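PDB 4HXY: Plm1 from Streptomyces sp. HK803, which probably reduces, with NADPH, the beta-keto group of the polyketide intermediate made by the first module of phoslactomycin biosynthesis. Local coordinates for residues G278-A286 with A329-A337. Sequence-based numbering, arbitrary orientation.
With NDP (NADPH dihydro-nicotinamide-adenine-dinucleotide phosphate), chain C.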
# COMPACT_ATOMS: atom_id res chain seq x y z
N GLY A 278 1.09 13.03 -0.12
CA GLY A 278 0.10 12.19 -0.76
C GLY A 278 -1.20 12.94 -0.98
O GLY A 278 -1.41 14.04 -0.45
N VAL A 279 -2.05 12.34 -1.79
CA VAL A 279 -3.38 12.86 -2.07
C VAL A 279 -4.36 11.70 -2.01
O VAL A 279 -3.96 10.54 -2.16
CB VAL A 279 -3.51 13.54 -3.46
CG1 VAL A 279 -2.50 14.71 -3.55
CG2 VAL A 279 -3.29 12.56 -4.58
N VAL A 280 -5.62 12.02 -1.79
CA VAL A 280 -6.66 10.96 -1.84
C VAL A 280 -7.85 11.47 -2.63
O VAL A 280 -8.30 12.61 -2.43
CB VAL A 280 -7.11 10.46 -0.45
CG1 VAL A 280 -7.80 11.53 0.36
CG2 VAL A 280 -8.02 9.24 -0.60
N ARG A 281 -8.34 10.63 -3.54
CA ARG A 281 -9.52 10.95 -4.33
C ARG A 281 -10.48 9.77 -4.28
O ARG A 281 -10.09 8.64 -3.99
CB ARG A 281 -9.13 11.24 -5.78
CG ARG A 281 -8.21 12.47 -5.94
CD ARG A 281 -8.92 13.76 -5.58
NE ARG A 281 -8.05 14.92 -5.76
CZ ARG A 281 -7.45 15.60 -4.78
NH1 ARG A 281 -7.63 15.29 -3.50
NH2 ARG A 281 -6.65 16.62 -5.10
N ASP A 282 -11.74 10.06 -4.53
CA ASP A 282 -12.83 9.07 -4.56
C ASP A 282 -13.30 8.93 -6.00
O ASP A 282 -14.12 9.71 -6.47
CB ASP A 282 -13.96 9.55 -3.65
CG ASP A 282 -15.17 8.62 -3.63
OD1 ASP A 282 -15.08 7.49 -4.14
OD2 ASP A 282 -16.22 9.04 -3.10
N VAL A 283 -12.72 7.96 -6.71
CA VAL A 283 -12.99 7.73 -8.13
C VAL A 283 -13.02 6.22 -8.37
O VAL A 283 -12.03 5.53 -8.13
CB VAL A 283 -11.91 8.37 -9.03
CG1 VAL A 283 -12.31 8.32 -10.51
CG2 VAL A 283 -11.64 9.81 -8.58
N ARG A 284 -14.14 5.70 -8.88
CA ARG A 284 -14.23 4.27 -9.20
C ARG A 284 -13.26 3.91 -10.31
O ARG A 284 -12.88 4.75 -11.12
CB ARG A 284 -15.66 3.89 -9.63
CG ARG A 284 -16.76 4.15 -8.58
CD ARG A 284 -16.60 3.41 -7.25
NE ARG A 284 -16.36 4.33 -6.13
CZ ARG A 284 -17.10 4.44 -5.02
NH1 ARG A 284 -18.16 3.66 -4.80
NH2 ARG A 284 -16.77 5.35 -4.10
N ILE A 285 -12.88 2.63 -10.36
CA ILE A 285 -11.99 2.13 -11.38
C ILE A 285 -12.53 2.45 -12.76
O ILE A 285 -11.76 2.85 -13.65
CB ILE A 285 -11.79 0.59 -11.24
CG1 ILE A 285 -10.89 0.30 -10.03
CG2 ILE A 285 -11.22 -0.02 -12.54
CD1 ILE A 285 -10.96 -1.15 -9.54
N ALA A 286 -13.85 2.33 -12.92
CA ALA A 286 -14.49 2.59 -14.21
C ALA A 286 -14.30 4.02 -14.71
O ALA A 286 -14.37 4.25 -15.92
CB ALA A 286 -15.98 2.27 -14.15
N ALA A 329 -10.82 -0.10 -0.26
CA ALA A 329 -12.09 0.60 -0.07
C ALA A 329 -12.57 1.01 -1.46
O ALA A 329 -11.78 1.35 -2.31
CB ALA A 329 -11.95 1.85 0.85
N ALA A 330 -13.87 0.94 -1.69
CA ALA A 330 -14.43 1.43 -2.95
C ALA A 330 -14.03 2.88 -3.19
O ALA A 330 -14.01 3.70 -2.27
CB ALA A 330 -15.98 1.28 -2.94
N GLY A 331 -13.73 3.20 -4.45
CA GLY A 331 -13.34 4.55 -4.83
C GLY A 331 -11.88 4.88 -4.62
O GLY A 331 -11.43 5.95 -5.01
N GLN A 332 -11.13 3.93 -4.04
CA GLN A 332 -9.73 4.18 -3.67
C GLN A 332 -8.66 3.40 -4.46
O GLN A 332 -7.54 3.20 -3.98
CB GLN A 332 -9.58 3.94 -2.17
CG GLN A 332 -10.44 4.87 -1.37
CD GLN A 332 -9.98 5.07 0.04
OE1 GLN A 332 -9.40 4.17 0.65
NE2 GLN A 332 -10.21 6.26 0.57
N ALA A 333 -8.96 2.99 -5.69
CA ALA A 333 -8.00 2.22 -6.50
C ALA A 333 -6.57 2.79 -6.50
O ALA A 333 -5.62 2.07 -6.21
CB ALA A 333 -8.51 2.06 -7.94
N GLY A 334 -6.42 4.07 -6.84
CA GLY A 334 -5.10 4.70 -6.90
C GLY A 334 -4.48 4.91 -5.53
O GLY A 334 -3.27 4.76 -5.36
N TYR A 335 -5.32 5.26 -4.56
CA TYR A 335 -4.85 5.48 -3.19
C TYR A 335 -4.36 4.14 -2.63
O TYR A 335 -3.26 4.03 -2.09
CB TYR A 335 -5.98 6.03 -2.36
CG TYR A 335 -5.60 6.46 -0.97
CD1 TYR A 335 -4.61 7.40 -0.75
CD2 TYR A 335 -6.27 5.94 0.13
CE1 TYR A 335 -4.28 7.81 0.53
CE2 TYR A 335 -5.95 6.33 1.40
CZ TYR A 335 -4.96 7.28 1.60
OH TYR A 335 -4.67 7.66 2.87
N ALA A 336 -5.17 3.11 -2.80
CA ALA A 336 -4.82 1.77 -2.34
C ALA A 336 -3.54 1.27 -3.01
O ALA A 336 -2.67 0.70 -2.37
CB ALA A 336 -5.99 0.77 -2.61
N ALA A 337 -3.43 1.48 -4.31
CA ALA A 337 -2.27 1.01 -5.04
C ALA A 337 -1.00 1.66 -4.49
O ALA A 337 0.00 1.00 -4.23
CB ALA A 337 -2.42 1.31 -6.52
PA NDP C . -2.96 16.30 4.01
O1A NDP C . -3.30 17.24 5.11
O2A NDP C . -3.60 16.51 2.67
O5B NDP C . -1.37 16.29 3.80
C5B NDP C . -0.82 15.84 2.58
C4B NDP C . 0.42 16.64 2.31
O4B NDP C . 1.04 16.19 1.12
C3B NDP C . 0.13 18.11 2.08
O3B NDP C . 1.04 18.86 2.90
C2B NDP C . 0.41 18.35 0.61
O2B NDP C . 0.83 19.69 0.53
C1B NDP C . 1.49 17.30 0.38
N9A NDP C . 1.75 16.93 -1.01
C8A NDP C . 0.87 16.41 -1.93
N7A NDP C . 1.52 16.23 -3.11
C5A NDP C . 2.83 16.61 -2.93
C6A NDP C . 3.94 16.64 -3.76
N6A NDP C . 3.93 16.25 -5.03
N1A NDP C . 5.13 17.12 -3.25
C2A NDP C . 5.22 17.53 -1.92
N3A NDP C . 4.13 17.51 -1.09
C4A NDP C . 2.96 17.05 -1.61
O3 NDP C . -3.27 14.78 4.43
PN NDP C . -3.00 14.07 5.82
O1N NDP C . -4.30 13.54 6.29
O2N NDP C . -2.18 14.86 6.75
O5D NDP C . -2.23 12.73 5.39
C5D NDP C . -0.85 12.71 5.17
C4D NDP C . -0.44 11.29 4.82
O4D NDP C . -0.99 10.37 5.75
C3D NDP C . -0.94 10.88 3.46
O3D NDP C . 0.09 10.27 2.75
C2D NDP C . -2.04 9.86 3.74
O2D NDP C . -2.19 8.91 2.71
C1D NDP C . -1.60 9.29 5.07
N1N NDP C . -2.75 8.81 5.86
C2N NDP C . -3.62 9.70 6.43
C3N NDP C . -4.80 9.28 7.05
C7N NDP C . -5.71 10.24 7.73
O7N NDP C . -6.71 9.67 8.48
N7N NDP C . -5.64 11.55 7.62
C4N NDP C . -4.94 7.82 7.38
C5N NDP C . -3.93 6.94 6.72
C6N NDP C . -2.87 7.47 6.02
P2B NDP C . 0.92 20.51 -0.84
O1X NDP C . 1.24 21.92 -0.42
O2X NDP C . -0.40 20.43 -1.61
O3X NDP C . 1.97 19.93 -1.71
O HOH W 1 -8.34 6.61 -5.49
O HOH W 2 -11.40 8.16 -1.40
O HOH W 3 -11.47 3.00 -7.26
O HOH W 4 -8.82 5.67 -8.12
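Tyr335 meets the 278-286 loop and NADPH together in this Rossmann-fold ketoreductase of the short-chain dehydrogenase/reductase family, where the loop after strand 270-275 runs past the start of helix 333-351. With CG anti to the backbone N (chi1 -173°), the side chain reaches along the loop to the cofactor. Tyr335 CB lies 4.2 Å from Val280 CG2. That methyl then sits over the ring face, 3.7 Å from the centroid and 12° off the normal, a CH-pi contact that takes in CG, CD2 and CE2. Tyr335 CD1 passes 3.5 Å from Val279 O, CE1 and CZ have O2D of the nicotinamide ribose at the ring edge, and Tyr335 OH hydrogen-bonds NDP O2D at 2.8 Å. A phenylalanine here would probably leave that ribose hydroxyl without its phenolic partner. Farther along, Val283 N donates to Gly331 O (2.9 Å), and a water bridges Val283 O and Ala333 N at the helix start. Arg284, bent at chi2 and chi3, lays one guanidinium face over the Ala330-Gly331 peptide, while Glu120 accepts from Gly331 N. In the guanidinium plane, Arg284 NH2 hydrogen-bonds Asp282 OD1 at its syn lone pair, part of a salt bridge 2.7 Å long.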